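Local coordinates for transcriptional regulator I2 (Pseudomonas fluorescens A506, PDB 4MO7), which acts as a Crohn's disease-associated superantigen and, as a member of the TetR family, probably also binds DNA as a transcriptional regulator, at residues Ser136-Gly139 against Gln140-Leu144; Val129-Trp132 against Arg133-Ser136; Lys73-Ile76 against Leu77-Val80; Glu83-His86 against Tyr87-Met91. All blocks are in the same frame, centred on the assembly; numbering follows the deposited sequence. Where two conformers were deposited one is given.

Contact 1: Ser136-Gly139 against Gln140-Leu144; sequences SAEG and QAHVL
Glu138 and His142 meet on the first turns of helix 137-163, an i to i+4 pair just behind an N-cap. Followed outward, the His142 side chain leaves the backbone with CG anti to the carbonyl carbon (chi1 -75°), which lays the ring back along the helix toward Glu138. Its CB lies 3.5 Å from Gly139 O, CG lies 3.8 Å from Glu138 O, and CD2 comes within 3.1 Å of Glu138 O. At the tip, His142 NE2 donates to Glu138 OE2 across 3.0 Å. The bond is bent at the hydrogen, 145°, yet the oxygen sits almost in the ring plane and is met on its anti side. Ring and carboxylate are nearly coplanar, 16° apart, with the two side chains running side by side and Glu138 CG at the ring edge. This His-carboxylate bond restrains the ring's rotation. Arg78 and Glu82 of helix 73-97 touch the same ring.

Ser136 starts the helix: its OG accepts from Gly139 N and probably also hydrogen-bonds Asp74, which would tie the cap to helix 73-97. Val143, buried on the inner side, packs against Met81 and Ile85 of that helix. Main-chain bonds begin at once, Gln140 N giving to Ser136 O, and three residues later Val143 N reaches Gly139 O at 2.9 Å while Val143 CG2 rests 3.5 Å from that same oxygen.

Contact 2: Val129-Trp132 against Arg133-Ser136; sequences VYEW and RSLS
Ser134 OG donates to Glu131 OE1 at 3.1 Å, closing a small side-chain bridge over the turn that follows helix 122-130. The carboxylate oxygen is approached nearly end-on, in line with its C-O bond. Both side chains fold back to make this possible: Glu131 has CG anti to the carbonyl carbon and bends again at chi2 (-67°), curling its carboxylate round to the serine. Beneath the bridge the backbone makes the same link, Ser134 N giving to Glu131 O at 2.8 Å. The next bond of the turn, Leu135 N to Trp132 O at 3.1 Å, is straighter at its hydrogen, 163°. In both, the donor stands well above the carbonyl plane, consistent with the tight i to i+3 geometry of a 3-10 turn.

A second shell positions the carboxylate. Its other oxygen, Glu131 OE2, accepts from Phe47 N, so one glutamate ties the turn to the helix-turn-helix region, which in TetR relatives binds DNA. Separately, a water weakly bridges the backbone atoms Tyr130 O and Arg133 N.

Trp132 swings its indole away from the turn and onto helix 137-163, where it lies against Gln140, Val143 and Leu144. Leu135 is buried between that helix, through Val143, and helix 73-97, through Asp74, Arg78 and Met81; Ser134 touches Leu77. The turn thus lies wedged at the junction of the helix that precedes it, the helix that follows and helix 73-97.

Contact 3: Lys73-Ile76 against Leu77-Val80; sequences KDEI and LRAV
Glu75 and Arg78 both leave the helix with CG anti to the backbone N (chi1 -169° and 176°), and with both chains extended beyond it their charged ends run side by side in the same direction. Even so, the meeting is loose. Glu75 OE1 lies 3.7 Å from Arg78 NH1, a long salt bridge, and the carboxylate and guanidinium planes are turned 68° apart. The oxygen stands well out of the guanidinium plane and no N-H is aimed at it, so charge alone joins the two.

Each group has a firmer partner nearby: Glu75 OE2 accepts from Lys71 N, and Arg78 NE forms a salt bridge with Glu82 OE1 one turn on. Beneath them run regular i to i+4 bonds at the start of helix 73-97, among them Arg78 N to Asp74 O at 3.0 Å, nearly straight, and Ala79 N to Glu75 O, also 3.0 Å.

The opposite character appears on the buried side. Ile76 and Val80 touch through their CG2 methyls at 4.5 Å, and Val80 CG2 lies 3.3 Å from Ile76 O. Ile76 packs on Ala38 and Phe42 of helix 30-45 and Val80 on Ala39, while Leu77 and Val80 face Val127 of helix 122-130. Helix 73-97 thereby joins the helix-turn-helix domain of the TetR fold to the C-terminal domain. Since the firmer bonds go to Lys71 N and Glu82, the Glu75-Arg78 pair probably adds only a weak, non-directional attraction.

Contact 4: Glu83-His86 against Tyr87-Met91; sequences ETIH and YNTAM
The carbonyl oxygen of Thr84 lies at the edge of the Tyr87 ring, near its plane, while one face of that ring carries Met91, with Met91 CG 3.9 Å above the plane of Tyr87 and over the centre. The amide of Asn88 is another flat group. It runs alongside Thr84, pointing the same way, with Asn88 ND2 4.0 Å from Thr84 CG2 and Asn88 CG 3.3 Å from Thr84 O. Its OD1 is hydrogen-bonded to Ser121, whereas Thr84 OG1 turns back to Val80 O within helix 73-97.

One turn after Ile85, Thr89 sets its OG1 beside the backbone N (chi1 -55°), and this brings the hydroxyl back over the preceding turn. Thr89 OG1 donates to Ile85 O at 2.8 Å, and Thr89 N reaches Ile85 O at the same 2.8 Å from the opposite face of the carbonyl plane. Ile85 packs on Val143 and Leu146 of helix 137-163 and on Leu128 of helix 122-130, while Thr89 touches Ile153. The buried threonine hydroxyl is therefore satisfied inside its own helix: the Ile85 carbonyl takes two bonds at once, and a polar group can face helix 137-163 without needing a partner from it.

Contacts 3 and 4 are successive parts of helix 73-97, their centres 16 Å apart; contacts 2 and 1 follow one another along the chain and share Ser136. The two runs meet chiefly near the start of that helix. Ser136 OG lies 2.5 Å from Asp74 OD2, a probable hydrogen bond, and Leu135 CD1 of contact 2 comes within 3.4 Å of Arg78 N in contact 3. Farther along, Val143 CG1 of contact 1 packs 3.4 Å from Ile85 CD1 of contact 4, whereas contacts 2 and 4 do not touch. The bound magnesium ion is remote, about 10 Å from the Val80 side chain and 11 Å from that of Thr84.

Contact 1: Ser136-Gly139 against Gln140-Leu144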
# COMPACT_ATOMS: atom_id res chain seq x y z
N SER A 136 6.46 -12.67 18.72
CA SER A 136 7.14 -13.97 18.48
C SER A 136 6.55 -14.65 17.24
O SER A 136 5.40 -14.40 16.90
CB SER A 136 7.00 -14.91 19.69
OG SER A 136 5.65 -15.38 19.95
N ALA A 137 7.32 -15.51 16.59
CA ALA A 137 6.75 -16.42 15.58
C ALA A 137 5.47 -17.12 16.05
O ALA A 137 4.45 -17.14 15.34
CB ALA A 137 7.82 -17.49 15.15
N GLU A 138 5.49 -17.75 17.23
CA GLU A 138 4.30 -18.40 17.70
C GLU A 138 3.13 -17.41 17.89
O GLU A 138 1.99 -17.75 17.53
CB GLU A 138 4.50 -19.20 19.00
CG GLU A 138 3.23 -19.23 19.86
CD GLU A 138 2.99 -20.56 20.55
OE1 GLU A 138 3.98 -21.24 20.88
OE2 GLU A 138 1.80 -20.93 20.74
N GLY A 139 3.38 -16.22 18.44
CA GLY A 139 2.28 -15.25 18.58
C GLY A 139 1.76 -14.86 17.19
O GLY A 139 0.52 -14.77 16.92
N GLN A 140 2.69 -14.65 16.28
CA GLN A 140 2.30 -14.23 14.94
C GLN A 140 1.41 -15.27 14.26
O GLN A 140 0.47 -14.92 13.53
CB GLN A 140 3.55 -14.03 14.09
CG GLN A 140 3.31 -13.86 12.64
CD GLN A 140 4.62 -13.84 11.83
OE1 GLN A 140 5.28 -12.81 11.72
NE2 GLN A 140 4.99 -14.98 11.28
N ALA A 141 1.70 -16.55 14.49
CA ALA A 141 0.94 -17.60 13.77
C ALA A 141 -0.48 -17.61 14.28
O ALA A 141 -1.42 -17.82 13.52
CB ALA A 141 1.58 -18.93 13.96
N HIS A 142 -0.64 -17.37 15.59
CA HIS A 142 -1.97 -17.23 16.17
C HIS A 142 -2.72 -16.03 15.59
O HIS A 142 -3.89 -16.15 15.24
CB HIS A 142 -1.92 -17.09 17.69
CG HIS A 142 -1.64 -18.39 18.39
ND1 HIS A 142 -2.60 -19.37 18.53
CD2 HIS A 142 -0.51 -18.89 18.93
CE1 HIS A 142 -2.08 -20.41 19.16
NE2 HIS A 142 -0.80 -20.15 19.40
N VAL A 143 -2.04 -14.89 15.47
CA VAL A 143 -2.75 -13.70 14.96
C VAL A 143 -3.07 -13.94 13.48
O VAL A 143 -4.14 -13.57 13.00
CB VAL A 143 -1.94 -12.43 15.10
CG1 VAL A 143 -2.64 -11.31 14.41
CG2 VAL A 143 -1.73 -12.14 16.60
N LEU A 144 -2.17 -14.58 12.75
CA LEU A 144 -2.45 -14.87 11.35
C LEU A 144 -3.59 -15.86 11.11
O LEU A 144 -4.30 -15.76 10.11
CB LEU A 144 -1.16 -15.31 10.61
CG LEU A 144 -0.09 -14.23 10.39
CD1 LEU A 144 1.23 -14.85 9.83
CD2 LEU A 144 -0.56 -13.08 9.48

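Contact 2: Val129-Trp132 against Arg133-Ser136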
# COMPACT_ATOMS: atom_id res chain seq x y z
N VAL A 129 -0.43 -2.91 13.95
CA VAL A 129 0.27 -2.43 12.78
C VAL A 129 1.72 -2.09 13.10
O VAL A 129 2.64 -2.52 12.40
CB VAL A 129 -0.48 -1.21 12.17
CG1 VAL A 129 0.33 -0.61 11.04
CG2 VAL A 129 -1.94 -1.64 11.70
N TYR A 130 1.95 -1.35 14.18
CA TYR A 130 3.32 -0.94 14.46
C TYR A 130 4.17 -1.85 15.30
O TYR A 130 5.40 -1.70 15.26
CB TYR A 130 3.36 0.48 15.04
CG TYR A 130 2.86 1.48 14.03
CD1 TYR A 130 3.53 1.67 12.83
CD2 TYR A 130 1.70 2.21 14.26
CE1 TYR A 130 3.07 2.57 11.89
CE2 TYR A 130 1.24 3.12 13.33
CZ TYR A 130 1.92 3.29 12.15
OH TYR A 130 1.45 4.20 11.23
N GLU A 131 3.55 -2.78 16.05
CA GLU A 131 4.32 -3.64 16.94
C GLU A 131 4.40 -5.06 16.42
O GLU A 131 4.89 -5.98 17.09
CB GLU A 131 3.76 -3.65 18.37
CG GLU A 131 3.76 -2.30 19.07
CD GLU A 131 5.16 -1.80 19.36
OE1 GLU A 131 6.16 -2.54 19.17
OE2 GLU A 131 5.27 -0.64 19.76
N TRP A 132 3.98 -5.22 15.17
CA TRP A 132 3.99 -6.53 14.54
C TRP A 132 5.34 -7.25 14.67
O TRP A 132 5.42 -8.44 15.03
CB TRP A 132 3.59 -6.36 13.06
CG TRP A 132 3.48 -7.68 12.38
CD1 TRP A 132 4.35 -8.22 11.48
CD2 TRP A 132 2.45 -8.65 12.58
NE1 TRP A 132 3.91 -9.46 11.10
CE2 TRP A 132 2.76 -9.76 11.79
CE3 TRP A 132 1.29 -8.67 13.35
CZ2 TRP A 132 1.94 -10.89 11.71
CZ3 TRP A 132 0.49 -9.81 13.31
CH2 TRP A 132 0.82 -10.90 12.48
N ARG A 133 6.42 -6.50 14.43
CA ARG A 133 7.75 -7.09 14.43
C ARG A 133 8.22 -7.43 15.85
O ARG A 133 9.19 -8.15 15.99
CB ARG A 133 8.74 -6.16 13.72
CG ARG A 133 8.56 -6.07 12.19
CD ARG A 133 9.59 -5.15 11.54
NE ARG A 133 10.97 -5.62 11.74
CZ ARG A 133 12.05 -4.86 11.56
NH1 ARG A 133 11.94 -3.59 11.19
NH2 ARG A 133 13.26 -5.38 11.77
N SER A 134 7.55 -6.90 16.88
CA SER A 134 7.87 -7.30 18.27
C SER A 134 7.31 -8.67 18.70
O SER A 134 7.70 -9.22 19.73
CB SER A 134 7.39 -6.21 19.25
OG SER A 134 8.05 -4.98 19.04
N LEU A 135 6.39 -9.23 17.92
CA LEU A 135 5.69 -10.44 18.30
C LEU A 135 6.45 -11.66 17.85
O LEU A 135 7.04 -11.66 16.75
CB LEU A 135 4.28 -10.43 17.64
CG LEU A 135 3.21 -11.37 18.17
CD1 LEU A 135 3.00 -11.19 19.67
CD2 LEU A 135 1.93 -11.10 17.49
N SER A 136 6.46 -12.67 18.72
CA SER A 136 7.14 -13.97 18.48
C SER A 136 6.55 -14.65 17.24
O SER A 136 5.40 -14.40 16.90
CB SER A 136 7.00 -14.91 19.69
OG SER A 136 5.65 -15.38 19.95
O HOH W 1 6.05 -3.52 12.87

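Contact 3: Lys73-Ile76 against Leu77-Val80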
# COMPACT_ATOMS: atom_id res chain seq x y z
N LYS A 73 5.40 -11.50 28.37
CA LYS A 73 5.03 -10.20 27.86
C LYS A 73 4.66 -10.34 26.37
O LYS A 73 3.69 -9.73 25.91
CB LYS A 73 6.20 -9.22 28.05
CG LYS A 73 5.88 -7.74 27.74
CD LYS A 73 7.14 -6.85 27.96
CE LYS A 73 7.01 -5.59 27.18
NZ LYS A 73 8.28 -4.79 26.95
N ASP A 74 5.42 -11.14 25.63
CA ASP A 74 5.10 -11.47 24.22
C ASP A 74 3.69 -11.98 24.09
O ASP A 74 2.98 -11.69 23.13
CB ASP A 74 6.00 -12.60 23.74
CG ASP A 74 5.73 -12.96 22.30
OD1 ASP A 74 6.08 -12.11 21.47
OD2 ASP A 74 5.24 -14.09 22.01
N GLU A 75 3.27 -12.79 25.06
CA GLU A 75 1.90 -13.30 24.99
C GLU A 75 0.83 -12.21 25.26
O GLU A 75 -0.27 -12.31 24.71
CB GLU A 75 1.66 -14.49 25.92
CG GLU A 75 0.33 -15.19 25.68
CD GLU A 75 0.20 -16.47 26.47
OE1 GLU A 75 0.13 -17.54 25.84
OE2 GLU A 75 0.17 -16.40 27.71
N ILE A 76 1.12 -11.21 26.09
CA ILE A 76 0.21 -10.07 26.26
C ILE A 76 0.03 -9.37 24.91
O ILE A 76 -1.10 -9.01 24.55
CB ILE A 76 0.73 -9.05 27.28
CG1 ILE A 76 0.89 -9.74 28.64
CG2 ILE A 76 -0.29 -7.92 27.47
CD1 ILE A 76 1.52 -8.86 29.68
N LEU A 77 1.13 -9.21 24.16
CA LEU A 77 1.07 -8.51 22.86
C LEU A 77 0.25 -9.31 21.89
O LEU A 77 -0.63 -8.75 21.21
CB LEU A 77 2.47 -8.27 22.28
CG LEU A 77 2.59 -7.53 20.94
CD1 LEU A 77 2.03 -6.15 21.01
CD2 LEU A 77 4.09 -7.54 20.49
N ARG A 78 0.48 -10.62 21.84
CA ARG A 78 -0.35 -11.52 21.02
C ARG A 78 -1.82 -11.35 21.35
O ARG A 78 -2.65 -11.26 20.44
CB ARG A 78 0.03 -12.98 21.31
CG ARG A 78 -0.87 -13.98 20.57
CD ARG A 78 -0.63 -15.37 21.17
NE ARG A 78 -1.83 -16.17 21.03
CZ ARG A 78 -1.99 -17.37 21.57
NH1 ARG A 78 -0.99 -17.90 22.28
NH2 ARG A 78 -3.12 -18.05 21.40
N ALA A 79 -2.17 -11.30 22.63
CA ALA A 79 -3.59 -11.25 23.02
C ALA A 79 -4.19 -9.90 22.68
O ALA A 79 -5.36 -9.84 22.29
CB ALA A 79 -3.77 -11.54 24.52
N VAL A 80 -3.43 -8.82 22.81
CA VAL A 80 -3.95 -7.48 22.39
C VAL A 80 -4.29 -7.56 20.91
O VAL A 80 -5.36 -7.11 20.47
CB VAL A 80 -2.90 -6.40 22.63
CG1 VAL A 80 -3.22 -5.09 21.94
CG2 VAL A 80 -2.74 -6.21 24.15

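Contact 4: Glu83-His86 against Tyr87-Met91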
# COMPACT_ATOMS: atom_id res chain seq x y z
N GLU A 83 -7.37 -9.87 20.30
CA GLU A 83 -8.62 -9.19 20.69
C GLU A 83 -9.09 -8.23 19.63
O GLU A 83 -10.30 -8.15 19.37
CB GLU A 83 -8.43 -8.35 21.96
CG GLU A 83 -8.47 -9.10 23.24
CD GLU A 83 -9.73 -9.91 23.38
OE1 GLU A 83 -10.82 -9.30 23.54
OE2 GLU A 83 -9.63 -11.15 23.31
N THR A 84 -8.18 -7.46 19.06
CA THR A 84 -8.57 -6.48 18.03
C THR A 84 -9.14 -7.14 16.82
O THR A 84 -10.12 -6.65 16.24
CB THR A 84 -7.37 -5.63 17.55
OG1 THR A 84 -6.68 -5.12 18.69
CG2 THR A 84 -7.85 -4.45 16.67
N ILE A 85 -8.51 -8.23 16.38
CA ILE A 85 -9.03 -8.90 15.22
C ILE A 85 -10.34 -9.61 15.50
O ILE A 85 -11.24 -9.58 14.63
CB ILE A 85 -8.02 -9.88 14.62
CG1 ILE A 85 -6.79 -9.13 14.10
CG2 ILE A 85 -8.63 -10.55 13.37
CD1 ILE A 85 -5.71 -10.08 13.60
N HIS A 86 -10.48 -10.23 16.67
CA HIS A 86 -11.73 -10.86 17.06
C HIS A 86 -12.81 -9.82 17.06
O HIS A 86 -13.91 -10.06 16.57
CB HIS A 86 -11.63 -11.45 18.48
CG HIS A 86 -11.21 -12.87 18.49
ND1 HIS A 86 -10.23 -13.36 19.32
CD2 HIS A 86 -11.65 -13.93 17.76
CE1 HIS A 86 -10.07 -14.65 19.10
NE2 HIS A 86 -10.92 -15.02 18.16
N TYR A 87 -12.49 -8.64 17.59
CA TYR A 87 -13.50 -7.57 17.62
C TYR A 87 -13.86 -7.08 16.24
O TYR A 87 -15.07 -6.96 15.93
CB TYR A 87 -12.99 -6.43 18.49
CG TYR A 87 -13.78 -5.14 18.40
CD1 TYR A 87 -14.84 -4.89 19.25
CD2 TYR A 87 -13.41 -4.15 17.49
CE1 TYR A 87 -15.56 -3.68 19.16
CE2 TYR A 87 -14.10 -2.96 17.39
CZ TYR A 87 -15.18 -2.73 18.22
OH TYR A 87 -15.84 -1.52 18.10
N ASN A 88 -12.86 -6.77 15.40
CA ASN A 88 -13.16 -6.36 14.02
C ASN A 88 -14.00 -7.41 13.33
O ASN A 88 -14.98 -7.09 12.68
CB ASN A 88 -11.88 -6.04 13.21
CG ASN A 88 -11.17 -4.76 13.70
OD1 ASN A 88 -11.72 -4.02 14.53
ND2 ASN A 88 -9.96 -4.51 13.22
N THR A 89 -13.66 -8.69 13.51
CA THR A 89 -14.40 -9.70 12.79
C THR A 89 -15.85 -9.81 13.29
O THR A 89 -16.78 -10.04 12.49
CB THR A 89 -13.69 -11.09 12.88
OG1 THR A 89 -12.32 -10.94 12.41
CG2 THR A 89 -14.38 -12.09 12.09
N ALA A 90 -16.04 -9.71 14.60
CA ALA A 90 -17.39 -9.81 15.19
C ALA A 90 -18.25 -8.68 14.68
O ALA A 90 -19.44 -8.89 14.36
CB ALA A 90 -17.35 -9.76 16.70
N MET A 91 -17.63 -7.51 14.56
CA MET A 91 -18.30 -6.33 14.01
C MET A 91 -18.70 -6.54 12.56
O MET A 91 -19.81 -6.16 12.14
CB MET A 91 -17.40 -5.11 14.08
CG MET A 91 -17.13 -4.71 15.49
SD MET A 91 -18.16 -3.34 15.94
CE MET A 91 -17.15 -2.05 15.21